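Local coordinates for protein 2-polyprenyl-6-methoxyphenol hydroxylase-like FAD-dependent oxidoreductase (Streptomyces sp. NRRL 11266, PDB 6UI5) that binds flavin-adenine dinucleotide in a Rossmann-type domain and is probably a flavin-dependent oxidoreductase, at residues 271-276 / 326-331; 305-310 / 322-327. All coordinates share one frame; numbering follows the deposited sequence.

Interaction 1: residues 271-276 / 326-331; sequences AEQYRK and SYHVER
His328 turns the edge of its imidazole to the loop 271-276 and meets the backbone N of Tyr274 at ND1. The geometry supports a hydrogen bond: Tyr274 N lies 3.0 Å from His328 ND1, the N-H...N angle is 164°, and the donor sits in the ring plane, so the ring receives it along its edge. ND1 is therefore the acceptor. His328 CE1 also comes close to Glu272 O, at 3.0 Å. Over one imidazole face rests the amide oxygen of Gln273; the chain of that residue is bent at chi2 (-61°), which brings OE1 back to within 3.6 Å of His328 CE1, the amide and ring planes nearly parallel.

The same histidine presents its edge to the face of the Tyr274 ring in an offset edge-to-face pair, with planes at 83° and centroids 5.8 Å apart. On the helix's next turn, Arg331 O lies 3.3 Å from Tyr274 CE2. Tyr274 CB lies 3.5 Å from Tyr327 CE2. The two phenol hydroxyls bond outside the pair, Tyr274 OH to Asn270 and Tyr327 OH to the backbone O of Ile281. A His-Tyr edge-to-face pair, extended by the ring of His332 and with Tyr327 alongside, thus joins helix 325-346 to the loop leading from strand 257-271 into strand 279-281, one of the two outermost strands of the parallel sheet in the Rossmann-type FAD-binding fold.

Interaction 2: residues 305-310 / 322-327; sequences VNLGWK and DLLDSY
Lys310 sends its long aliphatic chain across Leu323, and the ammonium at its end reaches the hydroxyl of Ser326. Beyond CG the lysine runs extended (chi3 -169°), so CB, CG and CD form a ridge that the leucine crosses at a slant: Lys310 CD is 3.8 Å from Leu323 CD1. The same leucine methyl is a bump shared with the indole, for Leu323 CD1 also approaches Trp309 CH2, at 3.6 Å. Within its own helix Lys310 CG sits over the face of Trp309, so Leu323 meets a surface built from both residues. Leu324 packs at the base of the lysine from a direction roughly perpendicular to Leu323, its CD2 3.8 Å from Lys310 CB and also near Leu307 CD1. Earlier on helix 295-316, Leu307 projects toward Tyr327. Its CD1 stands over the phenol face in a CH-pi contact, 4.2 Å from the ring centroid and 24° off the normal, while Leu307 CB lies only 3.4 Å from Tyr327 CE1. Asn306 OD1 comes to the edge of the same ring.

The polar part is a chain of hydrogen bonds. Lys310 NZ donates to Ser326 OG and to Asn306 OD1, both at 2.7 Å, and Ser326 OG donates to Leu323 O, which also accepts Ser326 N. Glu330 adds a salt bridge to NZ and a probable bond to Asn306 ND2. A buried ammonium thus has a carboxylate, an amide oxygen and a hydroxyl around it, an environment that would probably keep it charged, while its hydrocarbon stem packs against Leu323 and Leu324 at the approach to helix 325-346.

Interactions 1 and 2 lie about 9 Å apart, centre to centre, on the same side of the chain's centre and within the FAD-binding domain. In chain order come the loop 271-276, then 305-310 on helix 295-316, and finally 322-331, the approach to and first turns of helix 325-346, which both contacts use. Ser326 and Tyr327 are common to the two, with Tyr327 placed between the loop and the neighbouring helix. A probable hydrogen bond between Glu330 and Asn306 ties the pair directly. Helix 325-346 thus meets both the loop and helix 295-316, with Tyr327's side chain about 9 Å from the bound FAD.

Interaction 1: residues 271-276 / 326-331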
loop_
_atom_site.group_PDB
_atom_site.type_symbol
_atom_site.label_atom_id
_atom_site.label_comp_id
_atom_site.label_asym_id
_atom_site.label_seq_id
_atom_site.Cartn_x
_atom_site.Cartn_y
_atom_site.Cartn_z
ATOM N N ALA A 271 2.288 -23.098 -0.635
ATOM C CA ALA A 271 1.523 -24.326 -0.809
ATOM C C ALA A 271 0.031 -24.061 -0.604
ATOM O O ALA A 271 -0.366 -23.295 0.278
ATOM C CB ALA A 271 2.016 -25.392 0.175
ATOM N N GLU A 272 -0.797 -24.691 -1.443
ATOM C CA GLU A 272 -2.244 -24.499 -1.352
ATOM C C GLU A 272 -2.838 -25.155 -0.107
ATOM O O GLU A 272 -3.796 -24.636 0.469
ATOM C CB GLU A 272 -2.911 -25.055 -2.604
ATOM C CG GLU A 272 -4.395 -24.827 -2.641
ATOM C CD GLU A 272 -5.087 -25.645 -3.707
ATOM O OE1 GLU A 272 -4.458 -25.926 -4.756
ATOM O OE2 GLU A 272 -6.266 -26.003 -3.486
ATOM N N GLN A 273 -2.280 -26.280 0.321
ATOM C CA GLN A 273 -2.766 -27.042 1.466
ATOM C C GLN A 273 -1.540 -27.435 2.280
ATOM O O GLN A 273 -0.727 -28.230 1.799
ATOM C CB GLN A 273 -3.543 -28.292 1.013
ATOM C CG GLN A 273 -4.803 -27.989 0.247
ATOM C CD GLN A 273 -5.794 -27.177 1.083
ATOM O OE1 GLN A 273 -5.868 -27.335 2.305
ATOM N NE2 GLN A 273 -6.544 -26.291 0.427
ATOM N N TYR A 274 -1.379 -26.891 3.497
ATOM C CA TYR A 274 -0.241 -27.347 4.289
ATOM C C TYR A 274 -0.488 -28.717 4.887
ATOM O O TYR A 274 0.380 -29.218 5.617
ATOM C CB TYR A 274 0.124 -26.397 5.435
ATOM C CG TYR A 274 0.606 -25.005 5.081
ATOM C CD1 TYR A 274 0.467 -24.494 3.805
ATOM C CD2 TYR A 274 1.205 -24.198 6.044
ATOM C CE1 TYR A 274 0.892 -23.214 3.494
ATOM C CE2 TYR A 274 1.636 -22.905 5.739
ATOM C CZ TYR A 274 1.462 -22.419 4.462
ATOM O OH TYR A 274 1.861 -21.133 4.138
ATOM N N ARG A 275 -1.641 -29.323 4.603
ATOM C CA ARG A 275 -1.977 -30.631 5.147
ATOM C C ARG A 275 -2.760 -31.439 4.123
ATOM O O ARG A 275 -3.674 -30.916 3.487
ATOM C CB ARG A 275 -2.813 -30.502 6.422
ATOM C CG ARG A 275 -3.260 -31.842 6.925
ATOM C CD ARG A 275 -4.562 -31.812 7.709
ATOM N NE ARG A 275 -4.792 -33.152 8.241
ATOM C CZ ARG A 275 -5.739 -33.481 9.110
ATOM N NH1 ARG A 275 -6.590 -32.566 9.567
ATOM N NH2 ARG A 275 -5.832 -34.736 9.524
ATOM N N LYS A 276 -2.416 -32.721 3.978
ATOM C CA LYS A 276 -3.230 -33.641 3.204
ATOM C C LYS A 276 -3.382 -34.936 4.009
ATOM O O LYS A 276 -2.842 -35.967 3.652
ATOM C CB LYS A 276 -2.644 -33.897 1.811
ATOM C CG LYS A 276 -3.498 -34.840 0.948
ATOM C CD LYS A 276 -3.137 -34.847 -0.553
ATOM C CE LYS A 276 -2.910 -33.430 -1.102
ATOM N NZ LYS A 276 -4.086 -32.508 -1.319
ATOM N N SER A 326 -6.720 -26.814 12.048
ATOM C CA SER A 326 -6.374 -25.432 12.326
ATOM C C SER A 326 -4.915 -25.159 12.019
ATOM O O SER A 326 -4.527 -23.986 11.898
ATOM C CB SER A 326 -6.671 -25.070 13.784
ATOM O OG SER A 326 -5.666 -25.560 14.663
ATOM N N TYR A 327 -4.100 -26.212 11.890
ATOM C CA TYR A 327 -2.746 -26.007 11.387
ATOM C C TYR A 327 -2.792 -25.274 10.052
ATOM O O TYR A 327 -2.282 -24.151 9.932
ATOM C CB TYR A 327 -2.012 -27.330 11.259
ATOM C CG TYR A 327 -0.670 -27.177 10.587
ATOM C CD1 TYR A 327 0.377 -26.544 11.240
ATOM C CD2 TYR A 327 -0.454 -27.657 9.299
ATOM C CE1 TYR A 327 1.595 -26.387 10.639
ATOM C CE2 TYR A 327 0.771 -27.520 8.694
ATOM C CZ TYR A 327 1.787 -26.881 9.369
ATOM O OH TYR A 327 3.010 -26.712 8.786
ATOM N N HIS A 328 -3.463 -25.862 9.044
ATOM C CA HIS A 328 -3.546 -25.168 7.762
ATOM C C HIS A 328 -4.163 -23.776 7.908
ATOM O O HIS A 328 -3.646 -22.793 7.358
ATOM C CB HIS A 328 -4.345 -25.954 6.725
ATOM C CG HIS A 328 -4.589 -25.157 5.475
ATOM N ND1 HIS A 328 -3.714 -25.166 4.404
ATOM C CD2 HIS A 328 -5.552 -24.249 5.166
ATOM C CE1 HIS A 328 -4.160 -24.337 3.470
ATOM N NE2 HIS A 328 -5.272 -23.766 3.908
ATOM N N VAL A 329 -5.302 -23.673 8.601
ATOM C CA VAL A 329 -5.982 -22.381 8.676
ATOM C C VAL A 329 -5.043 -21.318 9.217
ATOM O O VAL A 329 -4.863 -20.248 8.621
ATOM C CB VAL A 329 -7.239 -22.478 9.545
ATOM C CG1 VAL A 329 -7.908 -21.104 9.598
ATOM C CG2 VAL A 329 -8.156 -23.527 8.995
ATOM N N GLU A 330 -4.430 -21.607 10.360
ATOM C CA GLU A 330 -3.604 -20.614 11.020
ATOM C C GLU A 330 -2.344 -20.339 10.226
ATOM O O GLU A 330 -1.956 -19.177 10.063
ATOM C CB GLU A 330 -3.268 -21.086 12.435
ATOM C CG GLU A 330 -4.347 -20.707 13.419
ATOM C CD GLU A 330 -4.404 -21.627 14.623
ATOM O OE1 GLU A 330 -5.486 -21.713 15.243
ATOM O OE2 GLU A 330 -3.373 -22.249 14.957
ATOM N N ARG A 331 -1.709 -21.389 9.696
ATOM C CA ARG A 331 -0.363 -21.228 9.157
ATOM C C ARG A 331 -0.333 -20.900 7.678
ATOM O O ARG A 331 0.547 -20.150 7.247
ATOM C CB ARG A 331 0.443 -22.468 9.463
ATOM C CG ARG A 331 0.784 -22.505 10.954
ATOM C CD ARG A 331 2.079 -21.756 11.162
ATOM N NE ARG A 331 1.941 -20.349 11.471
ATOM C CZ ARG A 331 2.959 -19.496 11.494
ATOM N NH1 ARG A 331 4.190 -19.926 11.186
ATOM N NH2 ARG A 331 2.752 -18.221 11.834
#

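Interaction 2: residues 305-310 / 322-327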
loop_
_atom_site.group_PDB
_atom_site.type_symbol
_atom_site.label_atom_id
_atom_site.label_comp_id
_atom_site.label_asym_id
_atom_site.label_seq_id
_atom_site.Cartn_x
_atom_site.Cartn_y
_atom_site.Cartn_z
ATOM N N VAL A 305 6.072 -24.715 15.863
ATOM C CA VAL A 305 5.486 -24.477 17.174
ATOM C C VAL A 305 3.975 -24.646 17.099
ATOM O O VAL A 305 3.369 -25.289 17.961
ATOM C CB VAL A 305 5.923 -23.097 17.693
ATOM C CG1 VAL A 305 5.196 -22.728 18.972
ATOM C CG2 VAL A 305 7.451 -23.114 17.932
ATOM N N ASN A 306 3.363 -24.176 16.007
ATOM C CA ASN A 306 1.935 -24.400 15.806
ATOM C C ASN A 306 1.608 -25.885 15.693
ATOM O O ASN A 306 0.679 -26.369 16.339
ATOM C CB ASN A 306 1.458 -23.663 14.564
ATOM C CG ASN A 306 -0.058 -23.700 14.431
ATOM O OD1 ASN A 306 -0.637 -24.750 14.161
ATOM N ND2 ASN A 306 -0.712 -22.557 14.654
ATOM N N LEU A 307 2.367 -26.635 14.879
ATOM C CA LEU A 307 1.950 -28.006 14.576
ATOM C C LEU A 307 2.383 -29.007 15.640
ATOM O O LEU A 307 1.648 -29.964 15.921
ATOM C CB LEU A 307 2.482 -28.436 13.216
ATOM C CG LEU A 307 2.223 -29.895 12.888
ATOM C CD1 LEU A 307 0.740 -30.103 12.808
ATOM C CD2 LEU A 307 2.908 -30.291 11.579
ATOM N N GLY A 308 3.557 -28.828 16.237
ATOM C CA GLY A 308 3.891 -29.652 17.381
ATOM C C GLY A 308 3.122 -29.169 18.596
ATOM O O GLY A 308 3.277 -28.010 19.030
ATOM N N TRP A 309 2.275 -30.070 19.110
ATOM C CA TRP A 309 1.333 -29.938 20.233
ATOM C C TRP A 309 -0.023 -30.365 19.683
ATOM O O TRP A 309 -0.661 -31.266 20.243
ATOM C CB TRP A 309 1.315 -28.553 20.925
ATOM C CG TRP A 309 0.355 -27.425 20.408
ATOM C CD1 TRP A 309 0.705 -26.324 19.683
ATOM C CD2 TRP A 309 -1.061 -27.304 20.645
ATOM N NE1 TRP A 309 -0.403 -25.540 19.412
ATOM C CE2 TRP A 309 -1.499 -26.118 19.999
ATOM C CE3 TRP A 309 -2.000 -28.080 21.338
ATOM C CZ2 TRP A 309 -2.840 -25.695 20.021
ATOM C CZ3 TRP A 309 -3.340 -27.652 21.367
ATOM C CH2 TRP A 309 -3.738 -26.469 20.712
ATOM N N LYS A 310 -0.416 -29.848 18.518
ATOM C CA LYS A 310 -1.612 -30.393 17.884
ATOM C C LYS A 310 -1.430 -31.865 17.531
ATOM O O LYS A 310 -2.259 -32.703 17.910
ATOM C CB LYS A 310 -1.984 -29.570 16.668
ATOM C CG LYS A 310 -1.993 -28.111 17.017
ATOM C CD LYS A 310 -2.818 -27.318 16.069
ATOM C CE LYS A 310 -2.550 -25.878 16.328
ATOM N NZ LYS A 310 -3.097 -25.035 15.244
ATOM N N ASP A 322 -11.330 -31.106 15.261
ATOM C CA ASP A 322 -10.965 -30.141 14.230
ATOM C C ASP A 322 -9.666 -29.405 14.534
ATOM O O ASP A 322 -9.434 -28.324 13.977
ATOM C CB ASP A 322 -12.095 -29.126 14.031
ATOM C CG ASP A 322 -12.362 -28.287 15.279
ATOM O OD1 ASP A 322 -11.792 -28.584 16.349
ATOM O OD2 ASP A 322 -13.156 -27.324 15.191
ATOM N N LEU A 323 -8.823 -29.957 15.414
ATOM C CA LEU A 323 -7.654 -29.217 15.877
ATOM C C LEU A 323 -6.507 -29.254 14.860
ATOM O O LEU A 323 -5.885 -28.215 14.587
ATOM C CB LEU A 323 -7.202 -29.749 17.239
ATOM C CG LEU A 323 -5.848 -29.251 17.746
ATOM C CD1 LEU A 323 -5.938 -27.785 18.178
ATOM C CD2 LEU A 323 -5.365 -30.128 18.887
ATOM N N LEU A 324 -6.220 -30.416 14.263
ATOM C CA LEU A 324 -5.150 -30.436 13.261
ATOM C C LEU A 324 -5.531 -29.670 12.007
ATOM O O LEU A 324 -4.638 -29.243 11.259
ATOM C CB LEU A 324 -4.767 -31.867 12.885
ATOM C CG LEU A 324 -4.012 -32.666 13.952
ATOM C CD1 LEU A 324 -4.132 -34.172 13.665
ATOM C CD2 LEU A 324 -2.538 -32.229 14.070
ATOM N N ASP A 325 -6.829 -29.480 11.749
ATOM C CA ASP A 325 -7.187 -28.700 10.575
ATOM C C ASP A 325 -6.916 -27.226 10.794
ATOM O O ASP A 325 -6.898 -26.456 9.823
ATOM C CB ASP A 325 -8.649 -28.943 10.193
ATOM C CG ASP A 325 -8.854 -30.281 9.481
ATOM O OD1 ASP A 325 -7.950 -30.742 8.739
ATOM O OD2 ASP A 325 -9.933 -30.881 9.665
ATOM N N SER A 326 -6.720 -26.814 12.048
ATOM C CA SER A 326 -6.374 -25.432 12.326
ATOM C C SER A 326 -4.915 -25.159 12.019
ATOM O O SER A 326 -4.527 -23.986 11.898
ATOM C CB SER A 326 -6.671 -25.070 13.784
ATOM O OG SER A 326 -5.666 -25.560 14.663
ATOM N N TYR A 327 -4.100 -26.212 11.890
ATOM C CA TYR A 327 -2.746 -26.007 11.387
ATOM C C TYR A 327 -2.792 -25.274 10.052
ATOM O O TYR A 327 -2.282 -24.151 9.932
ATOM C CB TYR A 327 -2.012 -27.330 11.259
ATOM C CG TYR A 327 -0.670 -27.177 10.587
ATOM C CD1 TYR A 327 0.377 -26.544 11.240
ATOM C CD2 TYR A 327 -0.454 -27.657 9.299
ATOM C CE1 TYR A 327 1.595 -26.387 10.639
ATOM C CE2 TYR A 327 0.771 -27.520 8.694
ATOM C CZ TYR A 327 1.787 -26.881 9.369
ATOM O OH TYR A 327 3.010 -26.712 8.786
#